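Long-range contacts in N-acetylglucosamine-6-phosphate deacetylase (Mycobacterium smegmatis, PDB 6FV4), which probably removes the acetyl group from N-acetylglucosamine 6-phosphate as a metal-dependent hydrolase of amino-sugar metabolism: residues Asp41-Val46 / Leu365-Ala371; Ala62-Phe68 / Asp372-Leu376; Pro275-Leu280 / Arg348-Pro354. The protein carries 1 engineered substitution. All blocks are in the same frame, centred on the assembly; numbering follows the deposited sequence.

Contact 1: residues Asp41-Val46 / Leu365-Ala371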
loop_
_atom_site.group_PDB
_atom_site.type_symbol
_atom_site.label_atom_id
_atom_site.label_comp_id
_atom_site.label_asym_id
_atom_site.label_seq_id
_atom_site.Cartn_x
_atom_site.Cartn_y
_atom_site.Cartn_z
ATOM N N ASP B 41 -41.169 7.461 0.478
ATOM C CA ASP B 41 -39.896 6.837 0.144
ATOM C C ASP B 41 -38.687 7.596 0.682
ATOM O O ASP B 41 -37.568 7.281 0.287
ATOM C CB ASP B 41 -39.772 6.671 -1.376
ATOM C CG ASP B 41 -39.690 7.998 -2.099
ATOM O OD1 ASP B 41 -40.196 8.990 -1.537
ATOM O OD2 ASP B 41 -39.160 8.045 -3.236
ATOM N N ARG B 42 -38.873 8.572 1.575
ATOM C CA ARG B 42 -37.783 9.434 2.011
ATOM C C ARG B 42 -37.517 9.293 3.509
ATOM O O ARG B 42 -38.430 9.058 4.307
ATOM C CB ARG B 42 -38.069 10.915 1.689
ATOM C CG ARG B 42 -38.602 11.199 0.285
ATOM C CD ARG B 42 -37.722 10.611 -0.822
ATOM N NE ARG B 42 -36.373 11.169 -0.870
ATOM C CZ ARG B 42 -35.553 11.036 -1.911
ATOM N NH1 ARG B 42 -35.945 10.371 -2.995
ATOM N NH2 ARG B 42 -34.337 11.574 -1.872
ATOM N N VAL B 43 -36.249 9.437 3.887
ATOM C CA VAL B 43 -35.929 9.664 5.288
ATOM C C VAL B 43 -36.319 11.099 5.626
ATOM O O VAL B 43 -35.956 12.037 4.908
ATOM C CB VAL B 43 -34.439 9.402 5.565
ATOM C CG1 VAL B 43 -34.077 9.748 7.027
ATOM C CG2 VAL B 43 -34.056 7.939 5.261
ATOM N N VAL B 44 -37.099 11.264 6.686
ATOM C CA VAL B 44 -37.451 12.588 7.209
ATOM C C VAL B 44 -36.417 13.078 8.215
ATOM O O VAL B 44 -35.879 14.183 8.093
ATOM C CB VAL B 44 -38.854 12.536 7.846
ATOM C CG1 VAL B 44 -39.208 13.888 8.486
ATOM C CG2 VAL B 44 -39.856 12.158 6.820
ATOM N N ALA B 45 -36.127 12.270 9.228
ATOM C CA ALA B 45 -35.173 12.658 10.254
ATOM C C ALA B 45 -34.465 11.420 10.774
ATOM O O ALA B 45 -35.003 10.312 10.725
ATOM C CB ALA B 45 -35.854 13.397 11.413
ATOM N N VAL B 46 -33.240 11.630 11.256
ATOM C CA VAL B 46 -32.443 10.625 11.948
ATOM C C VAL B 46 -31.952 11.252 13.244
ATOM O O VAL B 46 -31.713 12.461 13.309
ATOM C CB VAL B 46 -31.256 10.142 11.079
ATOM C CG1 VAL B 46 -30.430 9.124 11.803
ATOM C CG2 VAL B 46 -31.762 9.553 9.778
ATOM N N LEU B 365 -28.150 7.531 5.438
ATOM C CA LEU B 365 -29.436 7.730 6.084
ATOM C C LEU B 365 -29.384 9.139 6.661
ATOM O O LEU B 365 -28.818 9.371 7.727
ATOM C CB LEU B 365 -29.684 6.649 7.129
ATOM C CG LEU B 365 -29.834 5.258 6.501
ATOM C CD1 LEU B 365 -29.671 4.174 7.552
ATOM C CD2 LEU B 365 -31.182 5.144 5.796
ATOM N N ALA B 366 -29.917 10.091 5.909
ATOM C CA ALA B 366 -29.919 11.487 6.304
ATOM C C ALA B 366 -31.238 12.095 5.867
ATOM O O ALA B 366 -31.915 11.575 4.976
ATOM C CB ALA B 366 -28.749 12.258 5.682
ATOM N N ALA B 367 -31.600 13.203 6.507
ATOM C CA ALA B 367 -32.791 13.927 6.094
ATOM C C ALA B 367 -32.731 14.197 4.598
ATOM O O ALA B 367 -31.700 14.621 4.075
ATOM C CB ALA B 367 -32.906 15.239 6.881
ATOM N N GLY B 368 -33.834 13.905 3.906
ATOM C CA GLY B 368 -33.930 14.095 2.479
ATOM C C GLY B 368 -33.557 12.885 1.639
ATOM O O GLY B 368 -33.996 12.790 0.485
ATOM N N ALA B 369 -32.764 11.961 2.177
ATOM C CA ALA B 369 -32.295 10.824 1.399
ATOM C C ALA B 369 -33.409 9.799 1.195
ATOM O O ALA B 369 -34.355 9.705 1.984
ATOM C CB ALA B 369 -31.106 10.162 2.093
ATOM N N ARG B 370 -33.286 9.017 0.120
ATOM C CA ARG B 370 -34.231 7.929 -0.096
ATOM C C ARG B 370 -34.043 6.866 0.977
ATOM O O ARG B 370 -32.935 6.638 1.469
ATOM C CB ARG B 370 -34.077 7.315 -1.492
ATOM C CG ARG B 370 -35.372 6.657 -1.975
ATOM C CD ARG B 370 -35.283 6.105 -3.382
ATOM N NE ARG B 370 -34.377 4.961 -3.451
ATOM C CZ ARG B 370 -34.087 4.309 -4.571
ATOM N NH1 ARG B 370 -34.647 4.678 -5.733
ATOM N NH2 ARG B 370 -33.238 3.284 -4.525
ATOM N N ALA B 371 -35.152 6.237 1.368
ATOM C CA ALA B 371 -35.162 5.333 2.513
ATOM C C ALA B 371 -34.758 3.930 2.054
ATOM O O ALA B 371 -35.578 3.024 1.887
ATOM C CB ALA B 371 -36.527 5.340 3.186
#
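R42 reaches over the type II turn A366-A369 and holds it by the carbonyl of G368. Its CB lies 3.9 Å from A369 O; with CG beside the backbone N (chi1 -46°) and further bends at chi2 and chi3, the chain curls back toward the turn. NE makes a weak bond to G368 O, NH2 a straight one of 2.7 Å to G368 O in both the guanidinium and the carbonyl plane, and NH1 rests near CB and CG of R370. R370 N stands over one guanidinium face near its rim; NH2 and R370 N are both donors and do not bond. The backbones add three bonds: V43 N to A369 O (2.7 Å), G368 N to V43 O (3.0 Å) and A371 N to D41 O (2.8 Å). V43 points toward the turn, its CB 3.4 Å from A366 O, with CG2 meeting L365 CD2 at 4.0 Å and also A371 CB. Further along, V46 CG2 touches L365 O. The contact lets the loop between helix 339-357 and strand 373-376 run along strand 42-48, an edge strand, within this chain, of a four-stranded sheet; V43 and L365 reach on to I38 and L36 of strand 34-39, next in that sheet.

Contact 2: residues Ala62-Phe68 / Asp372-Leu376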
loop_
_atom_site.group_PDB
_atom_site.type_symbol
_atom_site.label_atom_id
_atom_site.label_comp_id
_atom_site.label_asym_id
_atom_site.label_seq_id
_atom_site.Cartn_x
_atom_site.Cartn_y
_atom_site.Cartn_z
ATOM N N ALA B 62 -30.393 -4.995 16.635
ATOM C CA ALA B 62 -29.948 -5.060 15.254
ATOM C C ALA B 62 -29.113 -3.832 14.926
ATOM O O ALA B 62 -29.237 -2.787 15.572
ATOM C CB ALA B 62 -31.144 -5.157 14.305
ATOM N N THR B 63 -28.237 -3.977 13.935
ATOM C CA THR B 63 -27.503 -2.851 13.368
ATOM C C THR B 63 -28.156 -2.463 12.039
ATOM O O THR B 63 -28.335 -3.316 11.167
ATOM C CB THR B 63 -26.025 -3.208 13.170
ATOM O OG1 THR B 63 -25.417 -3.490 14.439
ATOM C CG2 THR B 63 -25.267 -2.054 12.534
ATOM N N VAL B 64 -28.551 -1.193 11.901
ATOM C CA VAL B 64 -29.078 -0.668 10.641
ATOM C C VAL B 64 -27.953 0.045 9.905
ATOM O O VAL B 64 -27.189 0.808 10.506
ATOM C CB VAL B 64 -30.268 0.280 10.869
ATOM C CG1 VAL B 64 -30.702 0.916 9.546
ATOM C CG2 VAL B 64 -31.433 -0.460 11.517
ATOM N N VAL B 65 -27.836 -0.219 8.609
ATOM C CA VAL B 65 -26.852 0.440 7.755
ATOM C C VAL B 65 -27.581 0.957 6.521
ATOM O O VAL B 65 -28.691 0.508 6.209
ATOM C CB VAL B 65 -25.704 -0.520 7.364
ATOM C CG1 VAL B 65 -24.906 -0.948 8.633
ATOM C CG2 VAL B 65 -26.257 -1.723 6.590
ATOM N N PRO B 66 -26.983 1.893 5.792
ATOM C CA PRO B 66 -27.564 2.282 4.499
ATOM C C PRO B 66 -27.558 1.091 3.548
ATOM O O PRO B 66 -26.798 0.132 3.715
ATOM C CB PRO B 66 -26.642 3.400 3.996
ATOM C CG PRO B 66 -25.739 3.768 5.177
ATOM C CD PRO B 66 -25.696 2.566 6.059
ATOM N N GLY B 67 -28.437 1.147 2.551
ATOM C CA GLY B 67 -28.475 0.072 1.572
ATOM C C GLY B 67 -27.131 -0.080 0.883
ATOM O O GLY B 67 -26.410 0.899 0.664
ATOM N N PHE B 68 -26.778 -1.329 0.560
ATOM C CA PHE B 68 -25.540 -1.569 -0.170
ATOM C C PHE B 68 -25.677 -1.086 -1.615
ATOM O O PHE B 68 -26.752 -1.161 -2.215
ATOM C CB PHE B 68 -25.171 -3.059 -0.142
ATOM C CG PHE B 68 -24.996 -3.628 1.258
ATOM C CD1 PHE B 68 -25.581 -4.843 1.598
ATOM C CD2 PHE B 68 -24.235 -2.971 2.212
ATOM C CE1 PHE B 68 -25.419 -5.396 2.867
ATOM C CE2 PHE B 68 -24.074 -3.522 3.504
ATOM C CZ PHE B 68 -24.674 -4.731 3.817
ATOM N N ASP B 372 -33.451 3.759 1.860
ATOM C CA ASP B 372 -32.852 2.478 1.510
ATOM C C ASP B 372 -31.956 2.083 2.673
ATOM O O ASP B 372 -30.997 2.798 2.980
ATOM C CB ASP B 372 -32.022 2.569 0.231
ATOM C CG ASP B 372 -32.799 3.107 -0.949
ATOM O OD1 ASP B 372 -34.046 3.171 -0.896
ATOM O OD2 ASP B 372 -32.147 3.469 -1.946
ATOM N N LEU B 373 -32.276 0.975 3.336
ATOM C CA LEU B 373 -31.494 0.574 4.496
ATOM C C LEU B 373 -31.531 -0.940 4.628
ATOM O O LEU B 373 -32.357 -1.620 4.011
ATOM C CB LEU B 373 -31.992 1.254 5.781
ATOM C CG LEU B 373 -33.459 1.129 6.211
ATOM C CD1 LEU B 373 -33.782 -0.227 6.846
ATOM C CD2 LEU B 373 -33.796 2.262 7.193
ATOM N N VAL B 374 -30.628 -1.456 5.466
ATOM C CA VAL B 374 -30.448 -2.890 5.671
ATOM C C VAL B 374 -30.336 -3.147 7.166
ATOM O O VAL B 374 -29.660 -2.405 7.883
ATOM C CB VAL B 374 -29.197 -3.425 4.932
ATOM C CG1 VAL B 374 -28.968 -4.904 5.252
ATOM C CG2 VAL B 374 -29.335 -3.237 3.437
ATOM N N VAL B 375 -31.035 -4.165 7.644
ATOM C CA VAL B 375 -31.030 -4.523 9.050
ATOM C C VAL B 375 -30.195 -5.780 9.194
ATOM O O VAL B 375 -30.392 -6.749 8.452
ATOM C CB VAL B 375 -32.452 -4.726 9.590
ATOM C CG1 VAL B 375 -32.406 -4.868 11.097
ATOM C CG2 VAL B 375 -33.339 -3.538 9.199
ATOM N N LEU B 376 -29.244 -5.754 10.128
ATOM C CA LEU B 376 -28.315 -6.853 10.333
ATOM C C LEU B 376 -28.365 -7.286 11.788
ATOM O O LEU B 376 -28.499 -6.443 12.679
ATOM C CB LEU B 376 -26.883 -6.438 9.966
ATOM C CG LEU B 376 -26.638 -5.738 8.629
ATOM C CD1 LEU B 376 -25.241 -5.135 8.604
ATOM C CD2 LEU B 376 -26.816 -6.716 7.476
#
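T63 N donates to L376 O at 2.8 Å, in the carbonyl plane, and L376 N returns a bond to T63 O, so the two residues form an antiparallel hydrogen-bonded pair. Two residues on, V65 and V374 repeat it, V65 N to V374 O and V374 N to V65 O both at 2.9 Å. Between them V64 faces V375 as a non-hydrogen-bonded pair, where V64 CA brings its hydrogen to V374 O (3.3 Å). P66 and L373 form a last, non-hydrogen-bonded pair whose side chains diverge. One bond follows: G67 N meets D372 O at 3.1 Å from well above the carbonyl plane, at a C=O...N angle of only 108°.

V65, V374 and L376 share one face of the pair. V65 sets CG1 opposite its carbonyl carbon (chi1 -64°), which leaves CG2 between the backbone N and that carbon, and this methyl touches both V374 CB (3.8 Å) and L376 CD1 (4.1 Å). V374 CG2, beside its own backbone N, lies against G67 CA, while its CG1 comes obliquely to the F68 ring. V64 and V375 take the other face; the V64 side chain runs obliquely over that of L373, CG1 4.0 Å from CB, and A62 CB presses tightly on V375 CG1. V65 and P66 also pack on V347 of helix 339-357, and strand 382-387 continues the pairing beyond 373-376.

The D372 carboxylate is bound outside the pair, by A388 N and by the R370 guanidinium. Main-chain bonds join the strands while apolar side chains pack on both faces: the N-H and C=O groups of T63, V65, V374 and L376 bond one another, G67 N adds one to D372 O, and between these two segments the side chains contribute apolar contact alone.

Contact 3: residues Pro275-Leu280 / Arg348-Pro354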
loop_
_atom_site.group_PDB
_atom_site.type_symbol
_atom_site.label_atom_id
_atom_site.label_comp_id
_atom_site.label_asym_id
_atom_site.label_seq_id
_atom_site.Cartn_x
_atom_site.Cartn_y
_atom_site.Cartn_z
ATOM N N PRO B 275 -10.118 5.705 4.031
ATOM C CA PRO B 275 -11.494 5.203 4.140
ATOM C C PRO B 275 -12.427 5.646 3.015
ATOM O O PRO B 275 -13.511 5.061 2.884
ATOM C CB PRO B 275 -11.977 5.772 5.487
ATOM C CG PRO B 275 -10.762 6.471 6.106
ATOM C CD PRO B 275 -9.852 6.801 4.984
ATOM N N GLU B 276 -12.045 6.639 2.211
ATOM C CA GLU B 276 -12.905 7.215 1.183
ATOM C C GLU B 276 -12.697 6.628 -0.199
ATOM O O GLU B 276 -13.452 6.975 -1.109
ATOM C CB GLU B 276 -12.664 8.728 1.046
ATOM C CG GLU B 276 -13.614 9.589 1.822
ATOM C CD GLU B 276 -13.691 9.142 3.249
ATOM O OE1 GLU B 276 -14.811 9.049 3.798
ATOM O OE2 GLU B 276 -12.619 8.856 3.819
ATOM N N ARG B 277 -11.666 5.816 -0.407
ATOM C CA ARG B 277 -11.190 5.574 -1.758
ATOM C C ARG B 277 -11.256 4.112 -2.174
ATOM O O ARG B 277 -10.701 3.762 -3.218
ATOM C CB ARG B 277 -9.772 6.119 -1.929
ATOM C CG ARG B 277 -9.662 7.638 -1.823
ATOM C CD ARG B 277 -8.300 8.109 -2.319
ATOM N NE ARG B 277 -7.924 7.340 -3.492
ATOM C CZ ARG B 277 -6.695 6.935 -3.807
ATOM N NH1 ARG B 277 -5.648 7.225 -3.034
ATOM N NH2 ARG B 277 -6.523 6.201 -4.905
ATOM N N LEU B 278 -11.952 3.262 -1.423
ATOM C CA LEU B 278 -12.164 1.873 -1.814
ATOM C C LEU B 278 -13.651 1.563 -1.855
ATOM O O LEU B 278 -14.396 1.931 -0.940
ATOM C CB LEU B 278 -11.443 0.886 -0.868
ATOM C CG LEU B 278 -11.454 -0.564 -1.392
ATOM C CD1 LEU B 278 -10.173 -1.284 -0.958
ATOM C CD2 LEU B 278 -12.653 -1.348 -0.895
ATOM N N SER B 279 -14.073 0.879 -2.922
ATOM C CA SER B 279 -15.431 0.382 -3.087
ATOM C C SER B 279 -15.434 -1.138 -3.009
ATOM O O SER B 279 -14.665 -1.796 -3.718
ATOM C CB SER B 279 -16.005 0.791 -4.454
ATOM O OG SER B 279 -16.123 2.189 -4.559
ATOM N N LEU B 280 -16.333 -1.690 -2.205
ATOM C CA LEU B 280 -16.574 -3.125 -2.204
ATOM C C LEU B 280 -17.560 -3.431 -3.325
ATOM O O LEU B 280 -18.545 -2.718 -3.479
ATOM C CB LEU B 280 -17.126 -3.581 -0.860
ATOM C CG LEU B 280 -16.148 -3.360 0.310
ATOM C CD1 LEU B 280 -16.865 -3.491 1.632
ATOM C CD2 LEU B 280 -15.049 -4.352 0.215
ATOM N N ARG B 348 -18.780 2.934 4.626
ATOM C CA ARG B 348 -18.207 3.795 3.593
ATOM C C ARG B 348 -17.876 2.998 2.333
ATOM O O ARG B 348 -18.178 3.426 1.214
ATOM C CB ARG B 348 -16.953 4.478 4.123
ATOM C CG ARG B 348 -17.215 5.780 4.871
ATOM C CD ARG B 348 -16.060 6.095 5.811
ATOM N NE ARG B 348 -15.974 7.527 6.122
ATOM C CZ ARG B 348 -16.599 8.122 7.134
ATOM N NH1 ARG B 348 -17.365 7.417 7.961
ATOM N NH2 ARG B 348 -16.455 9.426 7.327
ATOM N N GLN B 349 -17.249 1.831 2.498
ATOM C CA GLN B 349 -16.786 1.087 1.331
ATOM C C GLN B 349 -17.923 0.414 0.572
ATOM O O GLN B 349 -17.795 0.180 -0.637
ATOM C CB GLN B 349 -15.767 0.038 1.756
ATOM C CG GLN B 349 -14.488 0.649 2.290
ATOM C CD GLN B 349 -13.526 -0.398 2.761
ATOM O OE1 GLN B 349 -13.941 -1.504 3.120
ATOM N NE2 GLN B 349 -12.227 -0.073 2.744
ATOM N N ALA B 350 -19.007 0.038 1.255
ATOM C CA ALA B 350 -20.079 -0.711 0.609
ATOM C C ALA B 350 -21.262 0.160 0.214
ATOM O O ALA B 350 -22.133 -0.313 -0.531
ATOM C CB ALA B 350 -20.583 -1.833 1.524
ATOM N N CYS B 351 -21.315 1.405 0.704
ATOM C CA CYS B 351 -22.468 2.281 0.534
ATOM C C CYS B 351 -22.080 3.657 0.001
ATOM O O CYS B 351 -22.595 4.082 -1.041
ATOM C CB CYS B 351 -23.235 2.437 1.857
ATOM S SG CYS B 351 -23.546 0.888 2.797
ATOM N N VAL B 352 -21.181 4.372 0.670
ATOM C CA VAL B 352 -20.943 5.773 0.306
ATOM C C VAL B 352 -19.936 5.906 -0.827
ATOM O O VAL B 352 -20.204 6.574 -1.835
ATOM C CB VAL B 352 -20.506 6.594 1.534
ATOM C CG1 VAL B 352 -20.357 8.063 1.131
ATOM C CG2 VAL B 352 -21.512 6.434 2.660
ATOM N N ASN B 353 -18.768 5.298 -0.684
ATOM C CA ASN B 353 -17.724 5.436 -1.698
ATOM C C ASN B 353 -18.193 5.007 -3.075
ATOM O O ASN B 353 -17.892 5.717 -4.047
ATOM C CB ASN B 353 -16.477 4.636 -1.299
ATOM C CG ASN B 353 -15.910 5.072 0.051
ATOM O OD1 ASN B 353 -16.293 6.109 0.569
ATOM N ND2 ASN B 353 -14.994 4.278 0.611
ATOM N N PRO B 354 -18.856 3.856 -3.246
ATOM C CA PRO B 354 -19.249 3.475 -4.611
ATOM C C PRO B 354 -20.318 4.378 -5.195
ATOM O O PRO B 354 -20.303 4.635 -6.405
ATOM C CB PRO B 354 -19.741 2.033 -4.450
ATOM C CG PRO B 354 -20.013 1.855 -3.013
ATOM C CD PRO B 354 -19.090 2.760 -2.286
HETATM O O HOH W 1 -15.462 7.627 -3.805
HETATM O O HOH W 2 -16.591 8.300 2.298
HETATM O O HOH W 3 -11.844 2.808 1.835
#
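N353 pushes its amide into the turn ahead of strand 278-280, and ND2 spends both hydrogens on main-chain oxygens, P275 O at 2.8 Å and L278 O at 2.9 Å. Both acceptors lie near the amide plane and both bonds are almost straight. CG stands beside the backbone N (chi1 -58°) and chi2 is small, which turns ND2 to the strand, while OD1 takes water 2 and a weak bond from R356 NH2. R348, extended from CG to NE, runs past P275 O; its NE bonds to the syn lone pair of E276 OE1 at 3.0 Å in a salt bridge, with carboxylate and guanidinium nearly perpendicular (85°). The bend at chi2 of E276 carries the carboxylate back to the helix. Q349 crosses both leucines: its CB touches L280 CD1 (3.7 Å), and its amide end lies by L278 CD2 on the way to Y266 OH. Its carbonyl O accepts L280 N at 2.8 Å, from above the carbonyl plane. N353 N goes to R348 O in a pi-type turn, which probably leaves Q349 O available to the strand; the helix kinks at P354, whose CB and CA pack on S279 OG. Helix 339-357 packs on both the first strand of the parallel run, 63-76, and the last, 278-281, consistent with the (beta/alpha)8 barrel of the amidohydrolase superfamily.

How the contacts relate
From the N terminus, strand 42-48 is the first to be used, meeting 365-371, so contact 1 closes a loop of more than 300 residues. Strand 63-76 follows and pairs with 373-376; because 62-68 starts inside the first loop and its partner lies beyond the end of it, contacts 1 and 2 cross. Contact 3 joins 275-280 to 348-354 and is nested within both. Contacts 1 and 2 touch through L365, which packs on V64, P66 and D372; contacts 2 and 3 touch where C351 and A350 meet P66, G67 and F68. Together they connect the small four-stranded sheet, through strand 63-76, to helix 339-357 and strand 278-281.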